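Local coordinates for protein 432aa long hypothetical deoxyribodipyrimidine photolyase (Sulfolobus tokodaii, PDB 2E0I) that probably uses light to split cyclobutane pyrimidine dimers in DNA, binding two FAD molecules, one of them proposed as a novel light-harvesting cofactor, at residues E64-K68 against G69-N73; T402-P405 against G406-S409; F250-L253 against A254-P258. One frame throughout, in Å; residues are numbered along the deposited sequence.

Contact 1. Residues E64-K68 against G69-N73; sequences ELRKK and GSRLN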
# COMPACT_ATOMS: atom_id res chain seq x y z
N GLU A 64 2.46 20.58 12.40
CA GLU A 64 3.89 20.59 12.68
C GLU A 64 4.55 21.78 12.02
O GLU A 64 5.50 22.35 12.56
CB GLU A 64 4.51 19.29 12.20
CG GLU A 64 4.02 18.11 13.00
CD GLU A 64 4.32 18.24 14.49
OE1 GLU A 64 3.63 17.57 15.30
OE2 GLU A 64 5.24 19.00 14.86
N LEU A 65 4.04 22.17 10.86
CA LEU A 65 4.58 23.30 10.13
C LEU A 65 4.19 24.63 10.77
O LEU A 65 4.96 25.60 10.74
CB LEU A 65 4.12 23.26 8.66
CG LEU A 65 4.83 22.21 7.79
CD1 LEU A 65 4.22 22.18 6.40
CD2 LEU A 65 6.31 22.54 7.71
N ARG A 66 3.00 24.69 11.36
CA ARG A 66 2.56 25.92 12.00
C ARG A 66 3.36 26.15 13.26
O ARG A 66 3.55 27.29 13.68
CB ARG A 66 1.05 25.86 12.29
CG ARG A 66 0.22 25.98 11.04
CD ARG A 66 -1.27 25.99 11.29
NE ARG A 66 -1.98 25.95 10.01
CZ ARG A 66 -2.18 27.00 9.21
NH1 ARG A 66 -1.73 28.19 9.55
NH2 ARG A 66 -2.79 26.85 8.04
N LYS A 67 3.84 25.07 13.86
CA LYS A 67 4.64 25.19 15.07
C LYS A 67 6.03 25.67 14.71
O LYS A 67 6.91 25.76 15.56
CB LYS A 67 4.73 23.83 15.79
CG LYS A 67 3.42 23.32 16.32
CD LYS A 67 3.56 21.91 16.87
CE LYS A 67 2.22 21.36 17.36
NZ LYS A 67 2.29 19.93 17.81
N LYS A 68 6.23 25.95 13.42
CA LYS A 68 7.52 26.44 12.93
C LYS A 68 7.32 27.72 12.14
O LYS A 68 8.13 28.07 11.28
CB LYS A 68 8.19 25.39 12.05
CG LYS A 68 8.43 24.11 12.80
CD LYS A 68 9.41 23.21 12.09
CE LYS A 68 9.75 22.05 13.00
NZ LYS A 68 10.84 21.21 12.46
N GLY A 69 6.22 28.42 12.45
CA GLY A 69 5.92 29.68 11.80
C GLY A 69 5.80 29.53 10.31
O GLY A 69 6.31 30.35 9.54
N SER A 70 5.13 28.46 9.90
CA SER A 70 4.93 28.19 8.50
C SER A 70 3.60 27.47 8.39
O SER A 70 2.77 27.56 9.30
CB SER A 70 6.06 27.30 7.97
OG SER A 70 5.95 27.11 6.57
N ARG A 71 3.39 26.79 7.28
CA ARG A 71 2.16 26.03 7.07
C ARG A 71 2.28 25.37 5.72
O ARG A 71 3.09 25.77 4.89
CB ARG A 71 0.91 26.93 7.08
CG ARG A 71 0.72 27.77 5.82
CD ARG A 71 -0.62 28.50 5.83
NE ARG A 71 -0.78 29.42 4.70
CZ ARG A 71 -0.98 29.04 3.43
NH1 ARG A 71 -1.05 27.76 3.12
NH2 ARG A 71 -1.11 29.95 2.48
N LEU A 72 1.47 24.35 5.52
CA LEU A 72 1.47 23.63 4.27
C LEU A 72 0.85 24.51 3.17
O LEU A 72 -0.26 25.03 3.33
CB LEU A 72 0.69 22.33 4.43
CG LEU A 72 0.82 21.37 3.25
CD1 LEU A 72 2.29 21.06 3.02
CD2 LEU A 72 0.03 20.10 3.55
N ASN A 73 1.58 24.69 2.08
CA ASN A 73 1.14 25.48 0.94
C ASN A 73 0.52 24.53 -0.07
O ASN A 73 1.24 23.76 -0.72
CB ASN A 73 2.33 26.21 0.33
CG ASN A 73 2.90 27.27 1.25
OD1 ASN A 73 2.41 28.39 1.32
ND2 ASN A 73 3.95 26.90 1.98
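R66 and R71 meet across a Schellman motif that ends helix 48-66, the helix of the beta-alpha-beta crossover between parallel strands 28-35 and 73-76. The R66 chain runs extended from CG to NE, which brings its guanidinium under R71, whose CB stands 3.7 Å above the centre of one face of the R66 group. The two guanidinium planes lie 21° apart, and R66 NH2 is 4.7 Å from R71 NE, so like charges sit close without touching. Each has a polar partner elsewhere: R66 NE makes a salt bridge with D62, and R71 NH2 bonds S168. D62 probably tempers the local positive charge.

L65 is turned inward along the same reversal. Its CG lies anti to the carbonyl carbon (chi1 -75°), and L65 CD1 reaches 4.0 Å from L72 CB, closing an apolar patch that continues onto P31 of strand 28-35. The backbone supplies the signature of the motif: a weak bond joins S70 N to L65 O, while G69, with the positive phi typical of the residue after the cap, gives its N-H to the next carbonyl, G69 N lying 3.1 Å from R66 O and well above that carbonyl's plane.

Contact 2. Residues T402-P405 against G406-S409; sequences TKVP and GYPS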
# COMPACT_ATOMS: atom_id res chain seq x y z
N THR A 402 -23.75 -28.29 6.32
CA THR A 402 -25.06 -27.78 6.71
C THR A 402 -25.51 -26.68 5.75
O THR A 402 -25.20 -26.70 4.57
CB THR A 402 -25.00 -27.22 8.16
OG1 THR A 402 -26.24 -26.57 8.47
CG2 THR A 402 -23.85 -26.23 8.31
N LYS A 403 -26.26 -25.71 6.28
CA LYS A 403 -26.76 -24.59 5.50
C LYS A 403 -27.55 -23.69 6.43
O LYS A 403 -28.77 -23.77 6.51
CB LYS A 403 -27.64 -25.08 4.34
CG LYS A 403 -28.57 -24.02 3.74
CD LYS A 403 -27.85 -22.73 3.36
CE LYS A 403 -28.85 -21.64 3.02
NZ LYS A 403 -28.23 -20.29 2.83
N VAL A 404 -26.83 -22.83 7.16
CA VAL A 404 -27.46 -21.92 8.09
C VAL A 404 -28.25 -20.85 7.33
O VAL A 404 -27.91 -20.50 6.20
CB VAL A 404 -26.42 -21.26 8.98
CG1 VAL A 404 -25.51 -22.33 9.58
CG2 VAL A 404 -25.61 -20.26 8.19
N PRO A 405 -29.30 -20.31 7.96
CA PRO A 405 -30.14 -19.28 7.34
C PRO A 405 -29.41 -17.98 7.03
O PRO A 405 -28.63 -17.49 7.85
CB PRO A 405 -31.25 -19.08 8.37
CG PRO A 405 -30.51 -19.27 9.65
CD PRO A 405 -29.69 -20.51 9.36
N GLY A 406 -29.69 -17.42 5.86
CA GLY A 406 -29.07 -16.16 5.48
C GLY A 406 -27.63 -16.22 5.01
O GLY A 406 -27.09 -15.23 4.55
N TYR A 407 -27.00 -17.38 5.13
CA TYR A 407 -25.62 -17.51 4.69
C TYR A 407 -25.55 -18.45 3.50
O TYR A 407 -25.82 -19.64 3.62
CB TYR A 407 -24.75 -18.04 5.82
CG TYR A 407 -23.28 -18.08 5.47
CD1 TYR A 407 -22.57 -16.91 5.22
CD2 TYR A 407 -22.61 -19.29 5.40
CE1 TYR A 407 -21.23 -16.95 4.91
CE2 TYR A 407 -21.26 -19.34 5.08
CZ TYR A 407 -20.58 -18.17 4.84
OH TYR A 407 -19.24 -18.24 4.52
N PRO A 408 -25.18 -17.92 2.33
CA PRO A 408 -25.09 -18.73 1.12
C PRO A 408 -24.14 -19.89 1.32
O PRO A 408 -23.14 -19.76 2.03
CB PRO A 408 -24.56 -17.74 0.09
CG PRO A 408 -23.66 -16.90 0.92
CD PRO A 408 -24.52 -16.62 2.13
N SER A 409 -24.46 -21.02 0.71
CA SER A 409 -23.60 -22.19 0.82
C SER A 409 -22.51 -22.00 -0.22
O SER A 409 -22.66 -21.21 -1.16
CB SER A 409 -24.40 -23.46 0.54
OG SER A 409 -25.09 -23.35 -0.69
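K403 and Y407 meet across a type II beta turn running from V404 to Y407, a compact example of a lysine folding back over the reversal that follows it. From CB the K403 chain first leads off with CG anti to the backbone N (chi1 161°). It then bends at the second torsion (chi2 51°), and beyond that bend it is extended. This single kink redirects the methylenes across the mouth of the turn: K403 CD and K403 CE each come to 3.7 Å from Y407 O, passing alongside the carbonyl and not ending on it. The tip does the bonding. K403 NZ gives a hydrogen bond to Y407 O at 2.6 Å, approaching from above the carbonyl plane, 64° out of it, with no lone pair addressed directly. The same ammonium has a second, weak bond to V404 O, at 3.4 Å from K403 NZ, so one charge spans the carbonyls of the first and last residues of the turn.

V404 O is also the acceptor of the turn's own closing bond, a weak one from Y407 N. G406 holds the third position with the positive phi that a type II turn demands there and that glycine adopts readily. On the apolar side, V404 CG2 packs against Y407 CB at 3.4 Å and meets the start of the ring obliquely.

The tyrosine then leads away from the turn. Its OH is hydrogen-bonded to D295 of helix 292-304, and its side chain touches E387 and I399 in neighbouring loops, while V404 rests on L388. The exposed turn, lying in the connection between helices 393-396 and 414-427, is thus moored to helix 292-304 within the FAD-binding family region.

Contact 3. Residues F250-L253 against A254-P258; sequences FTLL and AYYNP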
# COMPACT_ATOMS: atom_id res chain seq x y z
N PHE A 250 9.42 -5.62 -3.62
CA PHE A 250 8.37 -5.44 -4.60
C PHE A 250 8.45 -4.10 -5.32
O PHE A 250 8.16 -4.02 -6.51
CB PHE A 250 7.01 -5.62 -3.96
CG PHE A 250 6.63 -7.06 -3.73
CD1 PHE A 250 6.73 -7.99 -4.76
CD2 PHE A 250 6.15 -7.49 -2.50
CE1 PHE A 250 6.37 -9.32 -4.57
CE2 PHE A 250 5.77 -8.82 -2.30
CZ PHE A 250 5.89 -9.74 -3.34
N THR A 251 8.85 -3.05 -4.61
CA THR A 251 8.98 -1.72 -5.20
C THR A 251 10.04 -1.76 -6.31
O THR A 251 9.78 -1.33 -7.44
CB THR A 251 9.41 -0.69 -4.14
OG1 THR A 251 8.35 -0.51 -3.20
CG2 THR A 251 9.78 0.65 -4.79
N LEU A 252 11.22 -2.28 -5.97
CA LEU A 252 12.33 -2.39 -6.92
C LEU A 252 11.99 -3.35 -8.05
O LEU A 252 12.33 -3.12 -9.21
CB LEU A 252 13.59 -2.85 -6.19
CG LEU A 252 14.20 -1.78 -5.29
CD1 LEU A 252 15.42 -2.34 -4.59
CD2 LEU A 252 14.60 -0.57 -6.12
N LEU A 253 11.30 -4.44 -7.72
CA LEU A 253 10.91 -5.38 -8.74
C LEU A 253 10.13 -4.61 -9.81
O LEU A 253 10.41 -4.70 -11.00
CB LEU A 253 10.02 -6.47 -8.14
CG LEU A 253 9.66 -7.60 -9.11
CD1 LEU A 253 10.92 -8.37 -9.47
CD2 LEU A 253 8.68 -8.53 -8.45
N ALA A 254 9.15 -3.83 -9.36
CA ALA A 254 8.33 -3.05 -10.27
C ALA A 254 9.13 -1.96 -10.95
O ALA A 254 8.91 -1.65 -12.12
CB ALA A 254 7.15 -2.44 -9.53
N TYR A 255 10.05 -1.36 -10.22
CA TYR A 255 10.85 -0.30 -10.80
C TYR A 255 11.65 -0.78 -12.01
O TYR A 255 11.76 -0.06 -13.01
CB TYR A 255 11.80 0.26 -9.75
CG TYR A 255 12.70 1.33 -10.27
CD1 TYR A 255 12.17 2.51 -10.78
CD2 TYR A 255 14.08 1.17 -10.25
CE1 TYR A 255 13.02 3.52 -11.26
CE2 TYR A 255 14.94 2.17 -10.72
CZ TYR A 255 14.40 3.35 -11.23
OH TYR A 255 15.24 4.35 -11.70
N TYR A 256 12.19 -1.99 -11.93
CA TYR A 256 13.00 -2.54 -13.00
C TYR A 256 12.21 -3.37 -14.01
O TYR A 256 12.77 -3.82 -15.01
CB TYR A 256 14.14 -3.38 -12.41
CG TYR A 256 15.24 -2.54 -11.78
CD1 TYR A 256 16.05 -1.71 -12.56
CD2 TYR A 256 15.48 -2.59 -10.40
CE1 TYR A 256 17.07 -0.96 -12.00
CE2 TYR A 256 16.51 -1.84 -9.83
CZ TYR A 256 17.29 -1.03 -10.64
OH TYR A 256 18.27 -0.26 -10.06
N ASN A 257 10.92 -3.56 -13.76
CA ASN A 257 10.05 -4.34 -14.64
C ASN A 257 8.69 -3.64 -14.72
O ASN A 257 7.66 -4.19 -14.31
CB ASN A 257 9.86 -5.76 -14.12
CG ASN A 257 11.17 -6.53 -13.97
OD1 ASN A 257 11.83 -6.89 -14.96
ND2 ASN A 257 11.57 -6.78 -12.73
N PRO A 258 8.66 -2.43 -15.27
CA PRO A 258 7.43 -1.65 -15.40
C PRO A 258 6.26 -2.41 -16.01
O PRO A 258 5.10 -2.08 -15.77
CB PRO A 258 7.86 -0.47 -16.28
CG PRO A 258 9.31 -0.33 -15.98
CD PRO A 258 9.79 -1.75 -15.94
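N257 has its CG anti to the carbonyl carbon (chi1 -59°), which swings the amide back along the helix to L253, whose own CG, anti to the backbone N (chi1 -174°), sets L253 CD1 3.7 Å from N257 ND2. The pair lies toward the C-terminal end of helix 238-256, in the helical FAD-binding region of the photolyase fold. N257 ND2 bonds L253 O at 2.9 Å, the donor tilted 20° from the carbonyl plane, and the two side chains cross at an angle. With an alanine in place of the asparagine, L253 O is likely to lose its side-chain amide donor, and L253 CD1 the packing against that nitrogen. Three backbone bonds lead up to this one: A254 N to F250 O, Y255 N to T251 O and Y256 N to L252 O; the side-chain amide thus keeps the four-residue spacing of the helix.

One residue earlier in each segment, L252 CD2 lies 4.4 Å from Y256 CE2. The hydroxyls of Y255 and Y256 both reach K132, on NZ and O respectively. F250, one turn before A254, touches FAD, and its ring meets that of W246. Between the tyrosines themselves, Y255 CD2 stands 3.8 Å above the plane of the Y256 ring, over its centre.

Taken together, the three contacts trace a passage from interior to periphery. The centre of contact 3 lies about 14 Å from that of the chain, with half its touching residues buried; contact 1 is partly buried, its centre about 27 Å out, and contact 2, about 34 Å out, is a surface turn. Contacts 1 and 2 lie on opposite sides of the chain's centre, their own centres about 56 Å apart. No element is shared: contacts 1 and 3 take the end regions of helices 48-66 and 238-256, contact 2 only a loop. Chemistry differs too: regular helical bonding in contact 3, whose F250 touches a flavin, one arginine packed over another's guanidinium in contact 1, a lysine bridging carbonyls in contact 2.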